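Local atomic coordinates of probable branched-chain amino acid ABC transporter, amino acid binding protein (Thermus thermophilus, PDB entry 3LKB), a protein that probably binds branched-chain amino acids such as valine and hands them to an ABC transporter for uptake. Residues A[101-106]-A[120-125]; A[126-131]-A[377-382]; A[132-137]-A[201-206]; A[144-149]-A[170-175]; A[356-361]-A[371-376]. The protein carries 2 engineered substitutions. One frame throughout, in Å; residues are numbered along the deposited sequence.

Contact 1 of 5, residues A[101-106]-A[120-125]. With VAL (valine), chain C.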
# COMPACT_ATOMS: atom_id res chain seq x y z
N THR A 101 -10.45 -22.50 -6.69
CA THR A 101 -9.86 -21.39 -5.97
C THR A 101 -8.40 -21.41 -6.22
O THR A 101 -7.75 -22.45 -5.98
CB THR A 101 -10.10 -21.56 -4.46
OG1 THR A 101 -11.49 -21.36 -4.24
CG2 THR A 101 -9.33 -20.56 -3.62
N ILE A 102 -7.88 -20.30 -6.73
CA ILE A 102 -6.47 -20.22 -7.03
C ILE A 102 -5.85 -19.21 -6.08
O ILE A 102 -6.07 -18.00 -6.25
CB ILE A 102 -6.25 -19.77 -8.48
CG1 ILE A 102 -7.02 -20.71 -9.41
CG2 ILE A 102 -4.75 -19.64 -8.78
CD1 ILE A 102 -7.15 -20.20 -10.88
N PRO A 103 -5.11 -19.67 -5.05
CA PRO A 103 -4.52 -18.80 -4.04
C PRO A 103 -3.12 -18.23 -4.38
O PRO A 103 -2.32 -18.88 -5.05
CB PRO A 103 -4.39 -19.72 -2.82
CG PRO A 103 -4.88 -21.06 -3.23
CD PRO A 103 -4.90 -21.09 -4.70
N ALA A 104 -2.86 -17.01 -3.92
CA ALA A 104 -1.50 -16.48 -3.81
C ALA A 104 -0.70 -17.21 -2.73
O ALA A 104 0.49 -17.27 -2.81
CB ALA A 104 -1.54 -15.00 -3.48
N SER A 105 -1.38 -17.68 -1.70
CA SER A 105 -0.75 -18.47 -0.68
C SER A 105 -0.24 -19.75 -1.33
O SER A 105 -0.96 -20.40 -2.09
CB SER A 105 -1.79 -18.90 0.37
OG SER A 105 -1.25 -19.92 1.19
N MET A 106 0.98 -20.14 -0.99
CA MET A 106 1.51 -21.38 -1.51
C MET A 106 1.64 -22.43 -0.37
O MET A 106 2.60 -23.22 -0.28
CB MET A 106 2.83 -21.04 -2.19
CG MET A 106 2.76 -19.69 -3.07
SD MET A 106 4.39 -19.16 -3.50
CE MET A 106 3.95 -18.07 -4.83
N PHE A 120 -6.37 -24.90 -6.15
CA PHE A 120 -5.25 -25.18 -7.04
C PHE A 120 -4.14 -24.18 -6.88
O PHE A 120 -4.34 -23.01 -7.09
CB PHE A 120 -5.70 -25.22 -8.51
CG PHE A 120 -6.68 -26.30 -8.79
CD1 PHE A 120 -8.05 -26.08 -8.60
CD2 PHE A 120 -6.25 -27.54 -9.20
CE1 PHE A 120 -8.96 -27.12 -8.80
CE2 PHE A 120 -7.15 -28.58 -9.44
CZ PHE A 120 -8.50 -28.37 -9.24
N LEU A 121 -2.96 -24.69 -6.49
CA LEU A 121 -1.77 -23.90 -6.28
C LEU A 121 -1.09 -23.65 -7.63
O LEU A 121 -0.83 -24.61 -8.36
CB LEU A 121 -0.83 -24.69 -5.36
CG LEU A 121 -0.85 -24.30 -3.89
CD1 LEU A 121 -2.21 -23.84 -3.43
CD2 LEU A 121 -0.32 -25.39 -2.99
N PRO A 122 -0.86 -22.37 -7.98
CA PRO A 122 -0.22 -22.09 -9.26
C PRO A 122 1.22 -22.55 -9.27
O PRO A 122 1.69 -22.97 -10.30
CB PRO A 122 -0.29 -20.56 -9.37
CG PRO A 122 -1.36 -20.15 -8.53
CD PRO A 122 -1.32 -21.13 -7.34
N THR A 123 1.90 -22.51 -8.11
CA THR A 123 3.32 -22.92 -8.06
C THR A 123 3.71 -23.78 -6.86
O THR A 123 2.88 -24.10 -6.03
CB THR A 123 4.31 -21.71 -8.10
OG1 THR A 123 4.39 -21.08 -6.81
CG2 THR A 123 3.95 -20.69 -9.18
N THR A 124 4.99 -24.10 -6.76
CA THR A 124 5.49 -24.84 -5.61
C THR A 124 5.08 -24.25 -4.26
O THR A 124 4.76 -23.06 -4.15
CB THR A 124 7.02 -24.94 -5.63
OG1 THR A 124 7.60 -23.61 -5.61
CG2 THR A 124 7.47 -25.75 -6.86
N SER A 125 5.09 -25.08 -3.22
CA SER A 125 4.58 -24.69 -1.92
C SER A 125 5.72 -24.04 -1.13
O SER A 125 6.90 -24.19 -1.51
CB SER A 125 4.04 -25.91 -1.20
OG SER A 125 5.08 -26.83 -0.86
N VAL C . 1.55 -13.51 2.12
CA VAL C . 1.02 -14.84 1.63
C VAL C . -0.12 -14.74 0.67
O VAL C . 0.20 -14.75 -0.49
CB VAL C . 0.52 -15.73 2.74
CG1 VAL C . -0.67 -15.20 3.39
CG2 VAL C . 0.20 -16.98 2.18
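Phe120 N donates to Thr101 O over 2.8 Å at an almost straight 171°, and one residue on, Ile102 CA makes a C-H...O contact of 3.5 Å with Phe120 O. The pairing stops where prolines take over. Pro103 has no amide hydrogen to give, and its CD lies 3.1 Å from Phe120 O instead; its CG meets Leu121 CD1 at about a right angle. Ile102 sends CG2, anti to its backbone N, obliquely against Pro122 CG (3.4 Å). Further on, Met106 stretches an extended chain past Thr123, with Met106 CE 3.6 Å from Thr123 OG1, a reach that a flexible unbranched thioether suits. Met106 O accepts from Tyr126 N while Ser125 CA nestles against it. Ala104 and Ser105 line the valine pocket, Ser105 CB touching the ligand. Strand 79-81 and helix 84-97 pack against Thr101 and Pro103, helix 285-308 packs on Ile102, Met106 and Pro122, and helix 126-140 follows at once in the chain.

Contact 2 of 5, residues A[126-131]-A[377-382]. With VAL (valine), chain C.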
# COMPACT_ATOMS: atom_id res chain seq x y z
N TYR A 126 5.37 -23.35 -0.04
CA TYR A 126 6.36 -22.80 0.89
C TYR A 126 7.26 -23.90 1.42
O TYR A 126 8.47 -23.72 1.50
CB TYR A 126 5.69 -22.10 2.12
CG TYR A 126 4.76 -20.96 1.76
CD1 TYR A 126 5.16 -20.00 0.87
CD2 TYR A 126 3.46 -20.85 2.33
CE1 TYR A 126 4.37 -18.97 0.54
CE2 TYR A 126 2.64 -19.81 1.99
CZ TYR A 126 3.12 -18.88 1.08
OH TYR A 126 2.43 -17.81 0.65
N SER A 127 6.66 -25.03 1.79
CA SER A 127 7.40 -26.21 2.23
C SER A 127 8.47 -26.75 1.27
O SER A 127 9.62 -26.95 1.67
CB SER A 127 6.43 -27.34 2.60
OG SER A 127 5.69 -26.93 3.72
N GLU A 128 8.09 -26.99 0.01
CA GLU A 128 9.08 -27.46 -0.97
C GLU A 128 10.23 -26.45 -1.10
O GLU A 128 11.39 -26.84 -1.12
CB GLU A 128 8.42 -27.70 -2.35
CG GLU A 128 9.33 -28.38 -3.36
CD GLU A 128 8.61 -29.21 -4.42
OE1 GLU A 128 7.36 -29.09 -4.63
OE2 GLU A 128 9.31 -30.01 -5.05
N GLN A 129 9.88 -25.18 -1.20
CA GLN A 129 10.81 -24.05 -1.27
C GLN A 129 11.78 -24.12 -0.11
O GLN A 129 12.98 -24.12 -0.31
CB GLN A 129 10.02 -22.69 -1.28
CG GLN A 129 9.27 -22.48 -2.58
CD GLN A 129 8.24 -21.38 -2.53
OE1 GLN A 129 8.27 -20.50 -1.67
NE2 GLN A 129 7.30 -21.46 -3.42
N VAL A 130 11.27 -24.17 1.10
CA VAL A 130 12.09 -24.19 2.27
C VAL A 130 12.98 -25.44 2.37
O VAL A 130 14.13 -25.31 2.64
CB VAL A 130 11.29 -23.93 3.59
CG1 VAL A 130 12.03 -24.34 4.73
CG2 VAL A 130 10.94 -22.57 3.73
N VAL A 131 12.43 -26.61 2.10
CA VAL A 131 13.17 -27.84 1.99
C VAL A 131 14.22 -27.79 0.85
O VAL A 131 15.27 -28.29 0.99
CB VAL A 131 12.23 -29.07 1.85
CG1 VAL A 131 12.94 -30.29 1.61
CG2 VAL A 131 11.34 -29.19 2.97
N LEU A 377 13.04 -34.93 -1.47
CA LEU A 377 13.05 -34.79 0.00
C LEU A 377 11.73 -34.20 0.59
O LEU A 377 11.14 -34.74 1.55
CB LEU A 377 14.23 -33.96 0.47
CG LEU A 377 14.37 -33.83 2.00
CD1 LEU A 377 14.29 -35.19 2.70
CD2 LEU A 377 15.69 -33.15 2.40
N PHE A 378 11.27 -33.09 0.03
CA PHE A 378 9.97 -32.55 0.38
C PHE A 378 8.87 -33.60 0.34
O PHE A 378 8.02 -33.67 1.24
CB PHE A 378 9.57 -31.37 -0.53
CG PHE A 378 8.09 -31.09 -0.52
CD1 PHE A 378 7.47 -30.62 0.62
CD2 PHE A 378 7.33 -31.31 -1.64
CE1 PHE A 378 6.09 -30.38 0.65
CE2 PHE A 378 5.97 -31.06 -1.61
CZ PHE A 378 5.34 -30.60 -0.46
N ARG A 379 8.85 -34.41 -0.71
CA ARG A 379 7.79 -35.40 -0.79
C ARG A 379 7.96 -36.50 0.28
O ARG A 379 6.97 -36.88 0.90
CB ARG A 379 7.61 -35.96 -2.19
CG ARG A 379 7.14 -34.97 -3.19
CD ARG A 379 7.54 -35.37 -4.58
NE ARG A 379 6.99 -34.50 -5.63
CZ ARG A 379 7.30 -33.21 -5.82
NH1 ARG A 379 8.17 -32.57 -5.06
NH2 ARG A 379 6.75 -32.55 -6.83
N LYS A 380 9.19 -36.96 0.55
CA LYS A 380 9.33 -37.91 1.66
C LYS A 380 8.86 -37.36 3.02
O LYS A 380 8.05 -37.98 3.67
CB LYS A 380 10.69 -38.62 1.77
CG LYS A 380 11.91 -37.74 1.78
CD LYS A 380 12.69 -37.70 0.37
CE LYS A 380 13.80 -38.81 0.17
NZ LYS A 380 15.01 -38.37 -0.59
N VAL A 381 9.33 -36.18 3.42
CA VAL A 381 8.94 -35.67 4.74
C VAL A 381 7.46 -35.32 4.81
O VAL A 381 6.84 -35.43 5.87
CB VAL A 381 9.84 -34.51 5.27
CG1 VAL A 381 11.32 -34.93 5.18
CG2 VAL A 381 9.58 -33.18 4.54
N HIS A 382 6.89 -34.91 3.70
CA HIS A 382 5.51 -34.49 3.73
C HIS A 382 4.48 -35.59 3.47
O HIS A 382 3.46 -35.62 4.13
CB HIS A 382 5.26 -33.29 2.82
CG HIS A 382 3.98 -32.60 3.13
ND1 HIS A 382 2.81 -32.86 2.45
CD2 HIS A 382 3.66 -31.75 4.13
CE1 HIS A 382 1.83 -32.17 3.00
NE2 HIS A 382 2.32 -31.49 4.02
N VAL C . 1.55 -13.51 2.12
CA VAL C . 1.02 -14.84 1.63
C VAL C . -0.12 -14.74 0.67
O VAL C . 0.20 -14.75 -0.49
CB VAL C . 0.52 -15.73 2.74
CG1 VAL C . -0.67 -15.20 3.39
CG2 VAL C . 0.20 -16.98 2.18
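Glu128 meets Phe378 and Arg379 with different parts of one side chain. Its CB sits over one face of Phe378, 4.0 Å from the ring centroid, in a CH-pi contact displaced toward the rim. Beyond it, CG stands anti to the backbone N (chi1 -171°) and the chain runs on extended, which carries the carboxylate past the ring toward Arg379. The carboxylate plane is turned only 26° from that ring. From there Glu128 OE2 takes a hydrogen bond from Arg379 NH1 (2.8 Å), part of a salt bridge: the oxygen lies in the guanidinium plane, yet the nitrogen comes from above the carboxylate plane. Ser375 N also donates to Glu128 OE2, which two donors therefore grip; Arg379 NH1 in turn bonds to Ser375 O. Arginine suits this place because its long chain, extended from CG to NE, reaches back to the acid from a partly exposed position. Ser127 CB approaches Phe378 CE1 obliquely, at 3.6 Å, small enough to let the helices close up, while Ser127 OG bonds to Asp162. Beta-branched Val131 places CG1 against Leu377 CG, 3.8 Å away. The axes, 9.4 Å apart, run at 120°, a steeply crossed helix pair that ties the C-terminal helix to the helix whose first residue, Tyr126, lines the valine site of this periplasmic binding protein.

Contact 3 of 5, residues A[132-137]-A[201-206]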
# COMPACT_ATOMS: atom_id res chain seq x y z
N ALA A 132 13.89 -27.16 -0.25
CA ALA A 132 14.85 -27.02 -1.30
C ALA A 132 16.06 -26.20 -0.86
O ALA A 132 17.16 -26.58 -1.11
CB ALA A 132 14.23 -26.48 -2.57
N LEU A 133 15.80 -25.10 -0.21
CA LEU A 133 16.84 -24.30 0.44
C LEU A 133 17.69 -25.08 1.49
O LEU A 133 18.92 -24.91 1.56
CB LEU A 133 16.19 -23.08 1.14
CG LEU A 133 15.61 -22.04 0.19
CD1 LEU A 133 14.76 -21.10 0.95
CD2 LEU A 133 16.70 -21.31 -0.65
N LEU A 134 17.04 -25.87 2.33
CA LEU A 134 17.78 -26.67 3.30
C LEU A 134 18.67 -27.65 2.61
O LEU A 134 19.78 -27.90 3.10
CB LEU A 134 16.88 -27.41 4.28
CG LEU A 134 16.06 -26.53 5.24
CD1 LEU A 134 15.05 -27.36 6.03
CD2 LEU A 134 16.94 -25.75 6.18
N GLU A 135 18.21 -28.20 1.48
CA GLU A 135 19.02 -29.16 0.76
C GLU A 135 20.26 -28.41 0.31
O GLU A 135 21.38 -28.85 0.52
CB GLU A 135 18.29 -29.70 -0.45
CG GLU A 135 17.39 -30.89 -0.16
CD GLU A 135 16.93 -31.63 -1.44
OE1 GLU A 135 15.75 -31.37 -1.85
OE2 GLU A 135 17.75 -32.43 -2.02
N TYR A 136 20.04 -27.24 -0.27
CA TYR A 136 21.12 -26.41 -0.73
C TYR A 136 22.07 -26.11 0.46
O TYR A 136 23.28 -26.20 0.30
CB TYR A 136 20.54 -25.14 -1.34
CG TYR A 136 21.59 -24.25 -1.92
CD1 TYR A 136 21.84 -24.24 -3.27
CD2 TYR A 136 22.37 -23.45 -1.10
CE1 TYR A 136 22.85 -23.45 -3.81
CE2 TYR A 136 23.36 -22.64 -1.62
CZ TYR A 136 23.59 -22.66 -2.97
OH TYR A 136 24.55 -21.88 -3.50
N ILE A 137 21.54 -25.78 1.64
CA ILE A 137 22.41 -25.59 2.80
C ILE A 137 23.29 -26.84 3.10
O ILE A 137 24.49 -26.70 3.34
CB ILE A 137 21.63 -25.20 4.07
CG1 ILE A 137 21.10 -23.77 3.98
CG2 ILE A 137 22.54 -25.36 5.33
CD1 ILE A 137 19.94 -23.49 4.94
N TYR A 201 23.29 -19.98 8.99
CA TYR A 201 22.39 -19.82 7.88
C TYR A 201 21.09 -19.42 8.48
O TYR A 201 20.60 -20.08 9.39
CB TYR A 201 22.19 -21.14 7.16
CG TYR A 201 23.41 -21.60 6.41
CD1 TYR A 201 23.54 -21.34 5.05
CD2 TYR A 201 24.43 -22.29 7.06
CE1 TYR A 201 24.66 -21.76 4.35
CE2 TYR A 201 25.57 -22.73 6.37
CZ TYR A 201 25.68 -22.46 5.02
OH TYR A 201 26.79 -22.88 4.32
N VAL A 202 20.53 -18.35 7.98
CA VAL A 202 19.18 -17.98 8.37
C VAL A 202 18.24 -18.14 7.18
O VAL A 202 18.45 -17.56 6.12
CB VAL A 202 19.12 -16.52 8.85
CG1 VAL A 202 17.78 -16.21 9.40
CG2 VAL A 202 20.14 -16.29 9.87
N VAL A 203 17.19 -18.94 7.37
CA VAL A 203 16.20 -19.10 6.33
C VAL A 203 14.98 -18.28 6.69
O VAL A 203 14.47 -18.42 7.79
CB VAL A 203 15.79 -20.56 6.20
CG1 VAL A 203 14.59 -20.71 5.26
CG2 VAL A 203 16.97 -21.36 5.73
N HIS A 204 14.52 -17.46 5.75
CA HIS A 204 13.34 -16.59 6.00
C HIS A 204 12.06 -17.05 5.31
O HIS A 204 12.07 -17.41 4.15
CB HIS A 204 13.64 -15.19 5.46
CG HIS A 204 14.64 -14.42 6.26
ND1 HIS A 204 16.01 -14.55 6.08
CD2 HIS A 204 14.48 -13.51 7.26
CE1 HIS A 204 16.65 -13.73 6.89
NE2 HIS A 204 15.74 -13.09 7.62
N GLN A 205 10.95 -16.96 6.03
CA GLN A 205 9.63 -17.07 5.40
C GLN A 205 8.86 -15.82 5.73
O GLN A 205 8.26 -15.68 6.80
CB GLN A 205 8.89 -18.30 5.93
CG GLN A 205 7.39 -18.33 5.64
CD GLN A 205 7.01 -18.61 4.15
OE1 GLN A 205 7.82 -18.46 3.23
NE2 GLN A 205 5.75 -18.99 3.92
N ASN A 206 8.79 -14.90 4.79
CA ASN A 206 8.25 -13.60 5.11
C ASN A 206 7.95 -12.84 3.83
O ASN A 206 8.18 -13.39 2.74
CB ASN A 206 9.32 -12.87 5.92
CG ASN A 206 8.74 -12.06 7.06
OD1 ASN A 206 7.65 -11.51 6.93
ND2 ASN A 206 9.47 -11.99 8.18
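Ile137, with CG2 anti to the backbone N and CG1 beside it (chi1 -71°), straddles its two strand partners: the CG2 branch is laid on the ring of Tyr201, and the longer branch runs on toward Val203. In Tyr201 chi1 of -70° swings the ring toward the helix, and chi2 near a right angle turns its face to Ile137. Ile137 CG2 stands almost exactly over the ring centre, 3.9 Å from the centroid and 7° off the normal, a CH-pi contact. Ile137 CG1 lies 3.6 Å from Tyr201 CD1, and Ile137 CD1 ends on Val203 CG2 at 3.7 Å. Leu133 CD1 and Leu134 CD2 touch the two methyls of Val203 more loosely. Isoleucine suits its place because its two branches serve two strand residues, Tyr201 and Val203; the leucines add further methyls round Val203. The hydroxyl of Tyr201 reaches Glu140 at the end of the helix. An alanine at Tyr201 is likely to leave Ile137 CG2 without the face it rests on and Glu140 without this hydroxyl partner. Helix 126-140 thus runs nearly antiparallel to strand 201-205, covering one face of the sheet where strands 145-150 and 226-229 flank that strand.

Contact 4 of 5, residues A[144-149]-A[170-175]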
# COMPACT_ATOMS: atom_id res chain seq x y z
N ALA A 144 25.26 -28.09 9.43
CA ALA A 144 25.12 -26.63 9.54
C ALA A 144 24.06 -26.20 10.55
O ALA A 144 23.00 -26.80 10.62
CB ALA A 144 24.84 -26.00 8.21
N LYS A 145 24.34 -25.17 11.32
CA LYS A 145 23.35 -24.65 12.21
C LYS A 145 22.51 -23.63 11.47
O LYS A 145 23.03 -22.70 10.90
CB LYS A 145 24.00 -23.98 13.41
CG LYS A 145 25.00 -24.86 14.24
CD LYS A 145 24.53 -24.86 15.67
CE LYS A 145 25.61 -24.58 16.66
NZ LYS A 145 26.04 -25.83 17.34
N VAL A 146 21.20 -23.79 11.52
CA VAL A 146 20.30 -22.90 10.81
C VAL A 146 19.20 -22.37 11.73
O VAL A 146 18.75 -23.05 12.65
CB VAL A 146 19.75 -23.57 9.50
CG1 VAL A 146 20.17 -24.97 9.37
CG2 VAL A 146 18.22 -23.40 9.24
N ALA A 147 18.78 -21.14 11.47
CA ALA A 147 17.72 -20.53 12.22
C ALA A 147 16.62 -20.19 11.22
O ALA A 147 16.89 -19.84 10.06
CB ALA A 147 18.22 -19.29 12.86
N LEU A 148 15.38 -20.32 11.65
CA LEU A 148 14.28 -19.91 10.83
C LEU A 148 13.74 -18.61 11.40
O LEU A 148 13.58 -18.48 12.62
CB LEU A 148 13.19 -20.98 10.80
CG LEU A 148 13.54 -22.42 10.36
CD1 LEU A 148 12.25 -23.29 10.27
CD2 LEU A 148 14.33 -22.51 9.06
N VAL A 149 13.46 -17.65 10.51
CA VAL A 149 12.75 -16.42 10.84
C VAL A 149 11.52 -16.23 9.95
O VAL A 149 11.62 -16.19 8.74
CB VAL A 149 13.69 -15.17 10.74
CG1 VAL A 149 12.89 -13.87 10.83
CG2 VAL A 149 14.71 -15.19 11.83
N LEU A 170 18.55 -34.38 6.88
CA LEU A 170 19.75 -33.87 6.23
C LEU A 170 20.91 -33.74 7.20
O LEU A 170 22.02 -33.41 6.79
CB LEU A 170 19.48 -32.47 5.66
CG LEU A 170 18.60 -32.38 4.43
CD1 LEU A 170 18.17 -30.96 4.28
CD2 LEU A 170 19.29 -32.93 3.13
N GLY A 171 20.64 -33.95 8.47
CA GLY A 171 21.63 -33.77 9.51
C GLY A 171 21.93 -32.32 9.86
O GLY A 171 23.06 -32.02 10.28
N LEU A 172 20.95 -31.42 9.70
CA LEU A 172 21.16 -30.00 10.04
C LEU A 172 20.55 -29.73 11.39
O LEU A 172 19.67 -30.44 11.84
CB LEU A 172 20.49 -29.08 9.02
CG LEU A 172 20.84 -29.27 7.54
CD1 LEU A 172 20.07 -28.27 6.70
CD2 LEU A 172 22.33 -29.18 7.23
N GLN A 173 20.97 -28.67 12.06
CA GLN A 173 20.21 -28.37 13.24
C GLN A 173 19.52 -27.02 13.20
O GLN A 173 20.13 -25.97 12.99
CB GLN A 173 21.02 -28.60 14.48
CG GLN A 173 22.12 -27.67 14.74
CD GLN A 173 22.77 -28.02 16.07
OE1 GLN A 173 22.46 -27.43 17.12
NE2 GLN A 173 23.65 -29.01 16.04
N ILE A 174 18.21 -27.07 13.35
CA ILE A 174 17.44 -25.87 13.51
C ILE A 174 17.60 -25.47 14.94
O ILE A 174 17.10 -26.19 15.81
CB ILE A 174 15.95 -26.17 13.28
CG1 ILE A 174 15.74 -26.74 11.88
CG2 ILE A 174 15.08 -24.91 13.58
CD1 ILE A 174 15.68 -25.72 10.78
N VAL A 175 18.26 -24.36 15.21
CA VAL A 175 18.56 -24.01 16.60
C VAL A 175 17.55 -23.00 17.21
O VAL A 175 17.38 -22.93 18.45
CB VAL A 175 20.01 -23.51 16.79
CG1 VAL A 175 20.80 -23.66 15.51
CG2 VAL A 175 20.04 -22.07 17.20
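Lys145 lies alongside Gln173, the two chains pointing the same way, with Lys145 CD 3.6 Å from Gln173 OE1; the lysine bends at every torsion beyond CB, and its aliphatic part covers the extended glutamine. Lys145 CB also meets Val175 CG1. On this rim side long chains suit, their methylenes packing on each other and on Val175 while the polar ends can reach water. A glycine in place of Lys145 would probably uncover Val175 CG1 and leave the glutamine amide freer to turn. On the opposite face the side chains are apolar: Ile174 CD1 slots between Val146 CG2 (3.8 Å) and Leu148 CD2 (3.9 Å), its CG1 having swung beside the backbone N (chi1 -59°), while Leu172 CB touches Val146 CG1. Between the faces run parallel-strand bonds, Gln173 N to Ala144 O (3.1 Å), Val146 N to Gln173 O (2.8 Å) and Val175 N to Val146 O (2.9 Å). Gly171, with positive phi, ends the preceding helix in a Schellman motif and turns the chain into the strand. Helix 160-170 makes this a right-handed beta-alpha-beta crossover; it packs on Ile174 and Leu148, helix 126-140 on Ala144 and Leu172, and strand 201-205 continues the sheet beyond 145-150, with 173-179 at its edge.

Contact 5 of 5, residues A[356-361]-A[371-376]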
# COMPACT_ATOMS: atom_id res chain seq x y z
N LEU A 356 11.00 -25.34 -9.33
CA LEU A 356 11.46 -24.10 -8.75
C LEU A 356 12.96 -24.06 -9.00
O LEU A 356 13.53 -25.06 -9.45
CB LEU A 356 11.11 -24.00 -7.25
CG LEU A 356 11.47 -25.16 -6.32
CD1 LEU A 356 12.93 -25.34 -6.20
CD2 LEU A 356 10.91 -24.92 -4.95
N ARG A 357 13.57 -22.90 -8.76
CA ARG A 357 15.02 -22.79 -8.76
C ARG A 357 15.45 -22.02 -7.52
O ARG A 357 14.63 -21.41 -6.82
CB ARG A 357 15.52 -22.00 -10.00
CG ARG A 357 15.00 -22.44 -11.38
CD ARG A 357 15.51 -21.51 -12.44
NE ARG A 357 14.75 -20.26 -12.51
CZ ARG A 357 14.97 -19.28 -13.38
NH1 ARG A 357 15.95 -19.40 -14.29
NH2 ARG A 357 14.21 -18.16 -13.35
N ILE A 358 16.74 -22.10 -7.21
CA ILE A 358 17.35 -21.19 -6.27
C ILE A 358 18.08 -20.11 -7.07
O ILE A 358 18.83 -20.40 -8.02
CB ILE A 358 18.34 -21.93 -5.34
CG1 ILE A 358 17.73 -23.20 -4.71
CG2 ILE A 358 19.03 -21.01 -4.32
CD1 ILE A 358 16.54 -22.99 -3.97
N LEU A 359 17.84 -18.85 -6.71
CA LEU A 359 18.54 -17.74 -7.34
C LEU A 359 19.38 -17.02 -6.28
O LEU A 359 19.04 -17.07 -5.10
CB LEU A 359 17.57 -16.77 -8.04
CG LEU A 359 16.61 -17.50 -9.02
CD1 LEU A 359 15.28 -17.95 -8.45
CD2 LEU A 359 16.34 -16.76 -10.28
N GLU A 360 20.49 -16.40 -6.70
CA GLU A 360 21.35 -15.68 -5.81
C GLU A 360 21.37 -14.22 -6.24
O GLU A 360 21.51 -13.93 -7.44
CB GLU A 360 22.78 -16.23 -5.86
CG GLU A 360 23.72 -15.43 -4.93
CD GLU A 360 25.15 -15.93 -4.86
OE1 GLU A 360 25.55 -16.88 -5.57
OE2 GLU A 360 25.91 -15.35 -4.08
N ALA A 361 21.24 -13.32 -5.28
CA ALA A 361 21.32 -11.87 -5.56
C ALA A 361 22.78 -11.47 -5.85
O ALA A 361 23.67 -11.66 -4.97
CB ALA A 361 20.81 -11.07 -4.34
N GLU A 371 19.18 -25.16 -12.28
CA GLU A 371 18.16 -25.51 -13.25
C GLU A 371 16.83 -25.77 -12.50
O GLU A 371 16.84 -25.97 -11.28
CB GLU A 371 18.63 -26.77 -13.95
CG GLU A 371 19.16 -26.56 -15.35
CD GLU A 371 18.04 -26.83 -16.39
OE1 GLU A 371 16.99 -27.47 -16.03
OE2 GLU A 371 18.20 -26.39 -17.57
N PRO A 372 15.67 -25.70 -13.21
CA PRO A 372 14.42 -26.01 -12.50
C PRO A 372 14.49 -27.42 -11.93
O PRO A 372 15.00 -28.29 -12.61
CB PRO A 372 13.39 -25.95 -13.61
CG PRO A 372 13.98 -24.89 -14.59
CD PRO A 372 15.43 -25.20 -14.58
N PHE A 373 14.02 -27.62 -10.69
CA PHE A 373 13.98 -28.93 -10.08
C PHE A 373 12.80 -29.09 -9.08
O PHE A 373 12.24 -28.08 -8.62
CB PHE A 373 15.35 -29.28 -9.43
CG PHE A 373 15.68 -28.49 -8.16
CD1 PHE A 373 15.51 -29.08 -6.91
CD2 PHE A 373 16.18 -27.16 -8.22
CE1 PHE A 373 15.79 -28.37 -5.71
CE2 PHE A 373 16.46 -26.41 -7.04
CZ PHE A 373 16.26 -27.03 -5.78
N THR A 374 12.41 -30.33 -8.81
CA THR A 374 11.44 -30.66 -7.76
C THR A 374 12.17 -31.32 -6.62
O THR A 374 13.22 -31.96 -6.84
CB THR A 374 10.31 -31.62 -8.24
OG1 THR A 374 10.87 -32.88 -8.61
CG2 THR A 374 9.52 -31.01 -9.42
N SER A 375 11.69 -31.14 -5.40
CA SER A 375 12.37 -31.75 -4.24
C SER A 375 11.76 -33.09 -3.83
O SER A 375 10.69 -33.14 -3.24
CB SER A 375 12.39 -30.80 -3.03
OG SER A 375 12.88 -31.50 -1.89
N ALA A 376 12.44 -34.20 -4.12
CA ALA A 376 11.96 -35.49 -3.62
C ALA A 376 12.01 -35.53 -2.08
O ALA A 376 11.10 -36.10 -1.45
CB ALA A 376 12.78 -36.61 -4.23
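Leu356 and Phe373 form the close-fitting part. Their backbones make a single antiparallel hydrogen-bonded bridge, Phe373 N to Leu356 O at 2.9 Å and Leu356 N to Phe373 O at 3.1 Å, and the side chains fold back across it. Both have CG between the backbone N and the carbonyl carbon (chi1 51° and 72°), which turns each over the bridge. Leu356 CD1 consequently lies over one face of the phenylalanine ring, 4.0 Å from the centroid, while Ile358 CG1 comes up at the ring's edge, 4.2 Å from Phe373 CE2. A flat ring suits the spot, since it offers a face to one residue and an edge to the next. Buried Arg357 adds CG against Pro372 CA at 3.8 Å, its guanidinium salt-bridged to Glu260. The solvent side is looser: Phe373 is itself partly exposed, and the CB of exposed Glu371 is directed away, its side chain no nearer than 6.2 Å to residues 356-361. Ser375 then N-caps helix 376-383. Strand 357-362 is flanked by antiparallel strands 250-253 and 365-368, and helix 126-140 covers Leu356, Ile358 and Ser375.

Helix 126-140 is the common thread. Contact 1 delivers the chain to its start, contact 2 packs its first turns on the C-terminal helix, and contact 3 lays the next turns on the sheet. Contacts 3, 4 and 5 all reach the seven-stranded mixed sheet; the centres of 3 and 4 are about 9 Å apart, those of 4 and 5 about 20 Å. Along the chain contact 1 closes first; contact 2 then spans a loop of some 245 residues enclosing contact 5 as well as contact 3, with contact 4 nested inside contact 3. Contacts 1 and 2, their centres about 15 Å apart, both touch the valine, so the helix joins the binding site to this sheet domain.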